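Local coordinates for protein EDTA monooxygenase (EDTA-degrading bacterium BNC1, PDB 5DQP) that probably uses reduced FMN and molecular oxygen to oxidise the chelating agent EDTA, as a flavin-dependent monooxygenase of the bacterial luciferase-like family, at residues A[51-59]-A[70-79]; A[9-17]-A[31-42]. One frame throughout, in Å; residues are numbered along the deposited sequence.

Overall arrangement
Both contacts lie on the parallel beta-barrel of the luciferase-like fold, where strands 7-11 and 52-55 are neighbours. Each joins the end of a strand, and the loop after it, to the segment that leads into the next helix. Contact 2 is the more buried and is mixed: Leu12 and Ile32 pack beside a tyrosine edge, a weak amide bond and one water. Contact 1 is apolar under the strand and turns polar only at its end, where Asp57 faces the second subunit. Their centres are 9 Å apart. Asn13 ND2 of contact 2 meets Ala56 O of contact 1 at 2.8 Å, probably as a hydrogen bond. The second subunit reaches contact 1 widely, but contact 2 through Phe33 and Leu35.

Contact 1. Residues A[51-59]-A[70-79]; sequences DAFFLADQP and EYPFDPIVLA
Tyr71 lays one face of its ring against the backbone of Asp57 and Gln58. Gln58 N stands over the ring centre, 3.5 Å above the plane, and Asp57 CA is 3.5 Å from Tyr71 CD1. Gln58 CB packs on the same ring, 3.6 Å from Tyr71 CE2. The opposite face is covered by CB of Glu70, so the ring is sandwiched. The Asp57 side chain meets Pro75 about at a right angle. Asp57 CG lies 3.4 Å from Pro75 CD, and CB rests on Pro75 CG. This follows from CG lying anti to the backbone N (chi1 -176°). The carboxylate plane stands 89° from the Tyr71 ring plane, and OD1 comes near Tyr71 CB. Asp57 is predicted to bind FMN. Its OD2 forms a salt bridge with Arg107 of the second subunit, which probably helps to fix the carboxylate.

Further back, the contact is apolar. Leu55 CB meets Pro75 CB at 3.9 Å, and its CD1 reaches Leu78 CD2 at 4.0 Å. Phe53 puts the edge of its ring, at CZ, against Ala79 CB. Asp74 is the N-cap of the helix that carries these residues. Its OD1 accepts a nearly straight bond from Val77 N (3.2 Å) and a weak one from Ile76 N. Asp74 OD2 is hydrogen-bonded to NE2 of Gln108 of the second subunit.

Strand 52-55 and helix 75-85 begin a beta-alpha-beta unit completed by strand 90-96. The axes of strand 52-55 and helix turn 75-79 run roughly antiparallel, at 151°. Ala79 also touches Val93 of strand 90-96, and Leu78 leans on Tyr38 of helix 35-47.

Contact 2. Residues A[9-17]-A[31-42]; sequences VSWLNSSGV and RIFDLENYIRSA
The loop after strand 7-11 of the barrel is packed here against the first turns of helix 35-47 and the 3-10 segment before it. A type II' turn, Asn13 to Gly16, shapes it. Tyr38 points its ring edge at this loop. Leu12 O and Ser14 N lie in the ring plane at that edge, with Leu12 O 3.5 Å from Tyr38 CE1. Tyr38 OH donates to Ile32 O at 2.6 Å, which ties the helix back to the 3-10 segment. A water bridges the two sides: it accepts from Ser14 N at 3.0 Å and donates weakly to Tyr38 OH. Asn37 ND2 sits over one face of the Tyr38 ring and gives Ser14 O a weak bond of 3.4 Å.

A mainly apolar contact is made by Leu12. Its CD1 touches Ser41 CB at 3.7 Å, while its other methyl, CD2, reaches Ala42 CB. Ile32 makes a mixed contact with two serines: its CG2 touches both Ser14 OG, at 3.5 Å, and Ser15 CB. Ser14 OG is hydrogen-bonded to Pro69 O. Arg31 NH2 also approaches Ser15 CB, but its guanidinium is held by the carbonyls of Ser21, Trp22 and Asn28.

Around the contact, Leu12 also packs on Phe53 and Leu55 of strand 52-55. Tyr38 and Ala42 lean on Ile82 of helix 75-85, so helix 35-47 lies against both the strand 7-11 loop and that helix.

Contact 1. Residues A[51-59]-A[70-79]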
loop_
_atom_site.group_PDB
_atom_site.type_symbol
_atom_site.label_atom_id
_atom_site.label_comp_id
_atom_site.label_asym_id
_atom_site.label_seq_id
_atom_site.Cartn_x
_atom_site.Cartn_y
_atom_site.Cartn_z
ATOM N N ASP A 51 -2.967 4.859 20.399
ATOM C CA ASP A 51 -2.488 5.923 19.526
ATOM C C ASP A 51 -2.314 5.443 18.088
ATOM O O ASP A 51 -2.642 6.178 17.151
ATOM C CB ASP A 51 -1.193 6.512 20.067
ATOM C CG ASP A 51 -1.405 7.203 21.389
ATOM O OD1 ASP A 51 -2.101 8.245 21.398
ATOM O OD2 ASP A 51 -0.914 6.687 22.415
ATOM N N ALA A 52 -1.817 4.222 17.885
ATOM C CA ALA A 52 -1.652 3.716 16.523
ATOM C C ALA A 52 -1.587 2.193 16.543
ATOM O O ALA A 52 -1.189 1.596 17.547
ATOM C CB ALA A 52 -0.381 4.279 15.865
ATOM N N PHE A 53 -1.988 1.570 15.428
ATOM C CA PHE A 53 -1.634 0.176 15.242
ATOM C C PHE A 53 -0.261 0.111 14.576
ATOM O O PHE A 53 0.265 1.102 14.063
ATOM C CB PHE A 53 -2.701 -0.594 14.431
ATOM C CG PHE A 53 -2.926 -0.063 13.014
ATOM C CD1 PHE A 53 -2.111 -0.461 11.973
ATOM C CD2 PHE A 53 -3.967 0.819 12.742
ATOM C CE1 PHE A 53 -2.297 0.031 10.690
ATOM C CE2 PHE A 53 -4.181 1.305 11.465
ATOM C CZ PHE A 53 -3.343 0.917 10.431
ATOM N N PHE A 54 0.334 -1.069 14.616
ATOM C CA PHE A 54 1.624 -1.295 13.997
ATOM C C PHE A 54 1.594 -2.588 13.195
ATOM O O PHE A 54 1.060 -3.606 13.651
ATOM C CB PHE A 54 2.722 -1.356 15.074
ATOM C CG PHE A 54 4.037 -1.893 14.578
ATOM C CD1 PHE A 54 4.764 -1.197 13.633
ATOM C CD2 PHE A 54 4.558 -3.071 15.087
ATOM C CE1 PHE A 54 5.974 -1.661 13.185
ATOM C CE2 PHE A 54 5.802 -3.553 14.649
ATOM C CZ PHE A 54 6.501 -2.848 13.700
ATOM N N LEU A 55 2.191 -2.543 12.015
ATOM C CA LEU A 55 2.338 -3.699 11.147
ATOM C C LEU A 55 3.819 -3.940 10.907
ATOM O O LEU A 55 4.504 -3.095 10.325
ATOM C CB LEU A 55 1.597 -3.483 9.822
ATOM C CG LEU A 55 0.072 -3.446 9.932
ATOM C CD1 LEU A 55 -0.550 -3.012 8.591
ATOM C CD2 LEU A 55 -0.471 -4.795 10.355
ATOM N N ALA A 56 4.315 -5.069 11.390
ATOM C CA ALA A 56 5.638 -5.542 11.011
ATOM C C ALA A 56 5.566 -6.093 9.591
ATOM O O ALA A 56 4.485 -6.385 9.075
ATOM C CB ALA A 56 6.122 -6.618 11.979
ATOM N N ASP A 57 6.721 -6.211 8.941
ATOM C CA ASP A 57 6.718 -6.788 7.606
ATOM C C ASP A 57 8.097 -7.311 7.221
ATOM O O ASP A 57 9.121 -6.742 7.592
ATOM C CB ASP A 57 6.262 -5.779 6.549
ATOM C CG ASP A 57 6.164 -6.403 5.165
ATOM O OD1 ASP A 57 5.510 -7.466 5.070
ATOM O OD2 ASP A 57 6.750 -5.857 4.191
ATOM N N GLN A 58 8.097 -8.407 6.461
ATOM C CA GLN A 58 9.249 -8.859 5.697
ATOM C C GLN A 58 8.661 -9.371 4.393
ATOM O O GLN A 58 7.656 -10.095 4.422
ATOM C CB GLN A 58 10.044 -9.964 6.388
ATOM C CG GLN A 58 10.942 -9.439 7.486
ATOM C CD GLN A 58 11.721 -10.546 8.130
ATOM O OE1 GLN A 58 11.684 -11.687 7.671
ATOM N NE2 GLN A 58 12.429 -10.225 9.208
ATOM N N PRO A 59 9.225 -9.001 3.255
ATOM C CA PRO A 59 8.755 -9.575 1.970
ATOM C C PRO A 59 9.360 -10.954 1.707
ATOM O O PRO A 59 10.253 -11.133 0.879
ATOM C CB PRO A 59 9.198 -8.520 0.946
ATOM C CG PRO A 59 9.921 -7.404 1.752
ATOM C CD PRO A 59 10.251 -7.961 3.086
ATOM N N GLU A 70 3.228 -14.465 9.386
ATOM C CA GLU A 70 3.143 -13.193 10.100
ATOM C C GLU A 70 2.777 -12.034 9.180
ATOM O O GLU A 70 2.153 -11.064 9.625
ATOM C CB GLU A 70 4.476 -12.880 10.799
ATOM C CG GLU A 70 4.330 -11.741 11.808
ATOM C CD GLU A 70 5.621 -11.417 12.558
ATOM O OE1 GLU A 70 5.753 -10.283 13.099
ATOM O OE2 GLU A 70 6.506 -12.296 12.605
ATOM N N TYR A 71 3.133 -12.132 7.899
ATOM C CA TYR A 71 3.014 -11.037 6.946
ATOM C C TYR A 71 2.117 -11.428 5.774
ATOM O O TYR A 71 2.576 -11.506 4.627
ATOM C CB TYR A 71 4.404 -10.633 6.457
ATOM C CG TYR A 71 5.504 -10.721 7.521
ATOM C CD1 TYR A 71 5.502 -9.874 8.623
ATOM C CD2 TYR A 71 6.553 -11.626 7.399
ATOM C CE1 TYR A 71 6.505 -9.928 9.582
ATOM C CE2 TYR A 71 7.569 -11.694 8.368
ATOM C CZ TYR A 71 7.538 -10.832 9.436
ATOM O OH TYR A 71 8.521 -10.875 10.380
ATOM N N PRO A 72 0.821 -11.657 6.011
ATOM C CA PRO A 72 -0.038 -12.083 4.893
ATOM C C PRO A 72 -0.281 -10.994 3.833
ATOM O O PRO A 72 -0.706 -11.343 2.723
ATOM C CB PRO A 72 -1.342 -12.528 5.592
ATOM C CG PRO A 72 -1.328 -11.818 6.899
ATOM C CD PRO A 72 0.114 -11.697 7.303
ATOM N N PHE A 73 -0.004 -9.715 4.114
ATOM C CA PHE A 73 -0.276 -8.620 3.185
ATOM C C PHE A 73 0.824 -7.569 3.236
ATOM O O PHE A 73 1.449 -7.346 4.280
ATOM C CB PHE A 73 -1.564 -7.868 3.499
ATOM C CG PHE A 73 -2.791 -8.656 3.333
ATOM C CD1 PHE A 73 -3.267 -8.972 2.063
ATOM C CD2 PHE A 73 -3.516 -9.053 4.446
ATOM C CE1 PHE A 73 -4.434 -9.696 1.908
ATOM C CE2 PHE A 73 -4.673 -9.772 4.302
ATOM C CZ PHE A 73 -5.138 -10.100 3.020
ATOM N N ASP A 74 1.012 -6.879 2.113
ATOM C CA ASP A 74 1.823 -5.669 2.119
ATOM C C ASP A 74 1.263 -4.686 3.141
ATOM O O ASP A 74 0.049 -4.438 3.155
ATOM C CB ASP A 74 1.862 -4.999 0.749
ATOM C CG ASP A 74 2.777 -3.776 0.741
ATOM O OD1 ASP A 74 2.305 -2.688 1.145
ATOM O OD2 ASP A 74 3.969 -3.907 0.370
ATOM N N PRO A 75 2.095 -4.111 3.994
ATOM C CA PRO A 75 1.573 -3.311 5.112
ATOM C C PRO A 75 1.080 -1.938 4.689
ATOM O O PRO A 75 0.146 -1.420 5.300
ATOM C CB PRO A 75 2.775 -3.216 6.065
ATOM C CG PRO A 75 3.960 -3.453 5.209
ATOM C CD PRO A 75 3.519 -4.448 4.174
ATOM N N ILE A 76 1.690 -1.337 3.666
ATOM C CA ILE A 76 1.208 -0.047 3.165
ATOM C C ILE A 76 -0.210 -0.196 2.619
ATOM O O ILE A 76 -1.101 0.599 2.941
ATOM C CB ILE A 76 2.180 0.519 2.103
ATOM C CG1 ILE A 76 3.611 0.619 2.667
ATOM C CG2 ILE A 76 1.757 1.904 1.656
ATOM C CD1 ILE A 76 4.679 1.132 1.652
ATOM N N VAL A 77 -0.449 -1.247 1.818
ATOM C CA VAL A 77 -1.789 -1.537 1.279
ATOM C C VAL A 77 -2.790 -1.796 2.405
ATOM O O VAL A 77 -3.877 -1.201 2.446
ATOM C CB VAL A 77 -1.703 -2.734 0.310
ATOM C CG1 VAL A 77 -3.067 -3.336 -0.007
ATOM C CG2 VAL A 77 -0.951 -2.334 -0.949
ATOM N N LEU A 78 -2.436 -2.687 3.343
ATOM C CA LEU A 78 -3.321 -2.959 4.479
ATOM C C LEU A 78 -3.619 -1.681 5.269
ATOM O O LEU A 78 -4.777 -1.400 5.597
ATOM C CB LEU A 78 -2.708 -4.052 5.380
ATOM C CG LEU A 78 -3.537 -4.691 6.488
ATOM C CD1 LEU A 78 -4.945 -5.036 6.005
ATOM C CD2 LEU A 78 -2.821 -5.932 7.084
ATOM N N ALA A 79 -2.594 -0.882 5.588
ATOM C CA ALA A 79 -2.859 0.330 6.362
ATOM C C ALA A 79 -3.754 1.320 5.600
ATOM O O ALA A 79 -4.544 2.052 6.214
ATOM C CB ALA A 79 -1.542 0.990 6.753
#

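Contact 2. Residues A[9-17]-A[31-42]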
loop_
_atom_site.group_PDB
_atom_site.type_symbol
_atom_site.label_atom_id
_atom_site.label_comp_id
_atom_site.label_asym_id
_atom_site.label_seq_id
_atom_site.Cartn_x
_atom_site.Cartn_y
_atom_site.Cartn_z
ATOM N N VAL A 9 0.817 1.577 21.484
ATOM C CA VAL A 9 0.723 1.119 20.102
ATOM C C VAL A 9 0.438 -0.375 20.113
ATOM O O VAL A 9 0.994 -1.105 20.939
ATOM C CB VAL A 9 2.029 1.419 19.332
ATOM C CG1 VAL A 9 1.965 0.802 17.900
ATOM C CG2 VAL A 9 2.302 2.921 19.304
ATOM N N SER A 10 -0.410 -0.841 19.196
ATOM C CA SER A 10 -0.834 -2.242 19.183
ATOM C C SER A 10 -0.385 -2.927 17.898
ATOM O O SER A 10 -0.775 -2.508 16.805
ATOM C CB SER A 10 -2.355 -2.370 19.315
ATOM O OG SER A 10 -3.040 -1.614 18.305
ATOM N N TRP A 11 0.435 -3.971 18.033
ATOM C CA TRP A 11 0.713 -4.824 16.888
ATOM C C TRP A 11 -0.601 -5.309 16.307
ATOM O O TRP A 11 -1.541 -5.641 17.036
ATOM C CB TRP A 11 1.539 -6.049 17.262
ATOM C CG TRP A 11 2.932 -5.848 17.646
ATOM C CD1 TRP A 11 3.398 -5.172 18.736
ATOM C CD2 TRP A 11 4.080 -6.414 16.998
ATOM N NE1 TRP A 11 4.770 -5.255 18.791
ATOM C CE2 TRP A 11 5.214 -6.012 17.737
ATOM C CE3 TRP A 11 4.259 -7.215 15.860
ATOM C CZ2 TRP A 11 6.515 -6.377 17.370
ATOM C CZ3 TRP A 11 5.548 -7.580 15.500
ATOM C CH2 TRP A 11 6.660 -7.159 16.250
ATOM N N LEU A 12 -0.651 -5.401 14.993
ATOM C CA LEU A 12 -1.872 -5.844 14.334
ATOM C C LEU A 12 -1.690 -6.989 13.344
ATOM O O LEU A 12 -2.674 -7.403 12.723
ATOM C CB LEU A 12 -2.552 -4.659 13.622
ATOM C CG LEU A 12 -4.042 -4.558 13.998
ATOM C CD1 LEU A 12 -4.255 -4.325 15.509
ATOM C CD2 LEU A 12 -4.746 -3.481 13.190
ATOM N N ASN A 13 -0.494 -7.546 13.216
ATOM C CA ASN A 13 -0.246 -8.554 12.182
ATOM C C ASN A 13 -1.069 -9.827 12.365
ATOM O O ASN A 13 -1.127 -10.409 13.456
ATOM C CB ASN A 13 1.231 -8.933 12.169
ATOM C CG ASN A 13 2.105 -7.803 11.707
ATOM O OD1 ASN A 13 2.351 -6.880 12.444
ATOM N ND2 ASN A 13 2.580 -7.882 10.484
ATOM N N SER A 14 -1.656 -10.286 11.267
ATOM C CA SER A 14 -2.089 -11.688 11.104
ATOM C C SER A 14 -3.014 -12.078 12.254
ATOM O O SER A 14 -3.982 -11.355 12.534
ATOM C CB SER A 14 -0.840 -12.556 10.945
ATOM O OG SER A 14 -1.208 -13.915 10.763
ATOM N N SER A 15 -2.783 -13.210 12.930
ATOM C CA SER A 15 -3.729 -13.761 13.894
ATOM C C SER A 15 -3.298 -13.545 15.334
ATOM O O SER A 15 -3.999 -13.977 16.250
ATOM C CB SER A 15 -3.924 -15.261 13.638
ATOM O OG SER A 15 -2.677 -15.933 13.633
ATOM N N GLY A 16 -2.183 -12.868 15.553
ATOM C CA GLY A 16 -1.563 -12.797 16.862
ATOM C C GLY A 16 -0.102 -13.193 16.785
ATOM O O GLY A 16 0.362 -13.768 15.804
ATOM N N VAL A 17 0.620 -12.877 17.876
ATOM C CA VAL A 17 2.053 -13.152 17.926
ATOM C C VAL A 17 2.341 -14.635 18.172
ATOM O O VAL A 17 3.360 -15.148 17.702
ATOM C CB VAL A 17 2.768 -12.273 18.973
ATOM C CG1 VAL A 17 2.150 -12.437 20.316
ATOM C CG2 VAL A 17 4.241 -12.664 19.063
ATOM N N ARG A 31 -9.019 -16.315 8.241
ATOM C CA ARG A 31 -9.376 -14.948 8.612
ATOM C C ARG A 31 -8.202 -13.987 8.513
ATOM O O ARG A 31 -8.429 -12.776 8.476
ATOM C CB ARG A 31 -9.939 -14.901 10.034
ATOM C CG ARG A 31 -8.927 -15.322 11.066
ATOM C CD ARG A 31 -9.551 -15.373 12.433
ATOM N NE ARG A 31 -8.539 -15.288 13.471
ATOM C CZ ARG A 31 -7.936 -16.342 14.000
ATOM N NH1 ARG A 31 -8.247 -17.573 13.570
ATOM N NH2 ARG A 31 -7.034 -16.159 14.961
ATOM N N ILE A 32 -6.956 -14.476 8.480
ATOM C CA ILE A 32 -5.844 -13.541 8.321
ATOM C C ILE A 32 -5.780 -12.958 6.919
ATOM O O ILE A 32 -4.983 -12.042 6.666
ATOM C CB ILE A 32 -4.480 -14.174 8.683
ATOM C CG1 ILE A 32 -4.092 -15.267 7.689
ATOM C CG2 ILE A 32 -4.524 -14.736 10.107
ATOM C CD1 ILE A 32 -2.698 -15.841 7.958
ATOM N N PHE A 33 -6.593 -13.461 5.997
ATOM C CA PHE A 33 -6.671 -12.915 4.652
ATOM C C PHE A 33 -7.924 -12.080 4.428
ATOM O O PHE A 33 -8.244 -11.749 3.283
ATOM C CB PHE A 33 -6.590 -14.054 3.637
ATOM C CG PHE A 33 -5.361 -14.922 3.806
ATOM C CD1 PHE A 33 -4.092 -14.398 3.580
ATOM C CD2 PHE A 33 -5.482 -16.249 4.211
ATOM C CE1 PHE A 33 -2.966 -15.179 3.736
ATOM C CE2 PHE A 33 -4.359 -17.042 4.376
ATOM C CZ PHE A 33 -3.097 -16.503 4.134
ATOM N N ASP A 34 -8.625 -11.716 5.495
ATOM C CA ASP A 34 -9.887 -10.998 5.417
ATOM C C ASP A 34 -9.704 -9.606 6.014
ATOM O O ASP A 34 -9.309 -9.472 7.176
ATOM C CB ASP A 34 -10.979 -11.772 6.156
ATOM C CG ASP A 34 -12.319 -11.027 6.181
ATOM O OD1 ASP A 34 -12.487 -10.022 5.454
ATOM O OD2 ASP A 34 -13.225 -11.461 6.924
ATOM N N LEU A 35 -10.004 -8.575 5.227
ATOM C CA LEU A 35 -9.875 -7.208 5.716
ATOM C C LEU A 35 -10.633 -7.011 7.031
ATOM O O LEU A 35 -10.154 -6.312 7.939
ATOM C CB LEU A 35 -10.372 -6.224 4.651
ATOM C CG LEU A 35 -10.419 -4.748 5.056
ATOM C CD1 LEU A 35 -8.993 -4.235 5.460
ATOM C CD2 LEU A 35 -11.061 -3.923 3.910
ATOM N N GLU A 36 -11.814 -7.621 7.156
ATOM C CA GLU A 36 -12.614 -7.430 8.363
ATOM C C GLU A 36 -11.899 -7.942 9.605
ATOM O O GLU A 36 -12.118 -7.416 10.702
ATOM C CB GLU A 36 -13.975 -8.105 8.210
ATOM C CG GLU A 36 -14.847 -7.478 7.110
ATOM C CD GLU A 36 -15.038 -5.966 7.273
ATOM O OE1 GLU A 36 -15.236 -5.509 8.430
ATOM O OE2 GLU A 36 -14.989 -5.242 6.246
ATOM N N ASN A 37 -11.039 -8.951 9.463
ATOM C CA ASN A 37 -10.209 -9.363 10.588
ATOM C C ASN A 37 -9.390 -8.189 11.119
ATOM O O ASN A 37 -9.197 -8.057 12.328
ATOM C CB ASN A 37 -9.289 -10.510 10.163
ATOM C CG ASN A 37 -8.396 -11.007 11.290
ATOM O OD1 ASN A 37 -8.868 -11.645 12.227
ATOM N ND2 ASN A 37 -7.082 -10.747 11.180
ATOM N N TYR A 38 -8.875 -7.344 10.233
ATOM C CA TYR A 38 -8.069 -6.217 10.692
ATOM C C TYR A 38 -8.933 -5.033 11.090
ATOM O O TYR A 38 -8.591 -4.316 12.034
ATOM C CB TYR A 38 -7.054 -5.831 9.609
ATOM C CG TYR A 38 -6.209 -7.036 9.275
ATOM C CD1 TYR A 38 -5.075 -7.340 10.034
ATOM C CD2 TYR A 38 -6.575 -7.897 8.252
ATOM C CE1 TYR A 38 -4.321 -8.465 9.777
ATOM C CE2 TYR A 38 -5.824 -9.031 7.967
ATOM C CZ TYR A 38 -4.701 -9.317 8.751
ATOM O OH TYR A 38 -3.950 -10.442 8.495
ATOM N N ILE A 39 -10.063 -4.827 10.410
ATOM C CA ILE A 39 -10.983 -3.777 10.836
ATOM C C ILE A 39 -11.408 -4.026 12.274
ATOM O O ILE A 39 -11.407 -3.112 13.108
ATOM C CB ILE A 39 -12.211 -3.695 9.905
ATOM C CG1 ILE A 39 -11.801 -3.457 8.448
ATOM C CG2 ILE A 39 -13.170 -2.587 10.377
ATOM C CD1 ILE A 39 -10.962 -2.229 8.240
ATOM N N ARG A 40 -11.804 -5.270 12.574
ATOM C CA ARG A 40 -12.233 -5.603 13.923
ATOM C C ARG A 40 -11.168 -5.210 14.943
ATOM O O ARG A 40 -11.467 -4.568 15.957
ATOM C CB ARG A 40 -12.571 -7.091 14.011
ATOM C CG ARG A 40 -13.115 -7.563 15.378
ATOM C CD ARG A 40 -13.945 -8.872 15.204
ATOM N NE ARG A 40 -14.110 -9.645 16.439
ATOM C CZ ARG A 40 -14.665 -10.859 16.506
ATOM N NH1 ARG A 40 -15.122 -11.458 15.404
ATOM N NH2 ARG A 40 -14.755 -11.490 17.681
ATOM N N SER A 41 -9.907 -5.552 14.669
ATOM C CA SER A 41 -8.857 -5.231 15.630
ATOM C C SER A 41 -8.592 -3.740 15.688
ATOM O O SER A 41 -8.303 -3.199 16.764
ATOM C CB SER A 41 -7.570 -5.969 15.282
ATOM O OG SER A 41 -7.681 -7.300 15.701
ATOM N N ALA A 42 -8.649 -3.052 14.538
ATOM C CA ALA A 42 -8.350 -1.624 14.576
ATOM C C ALA A 42 -9.466 -0.857 15.278
ATOM O O ALA A 42 -9.194 0.128 15.968
ATOM C CB ALA A 42 -8.107 -1.077 13.161
HETATM O O HOH W 1 -1.254 -8.763 8.692
#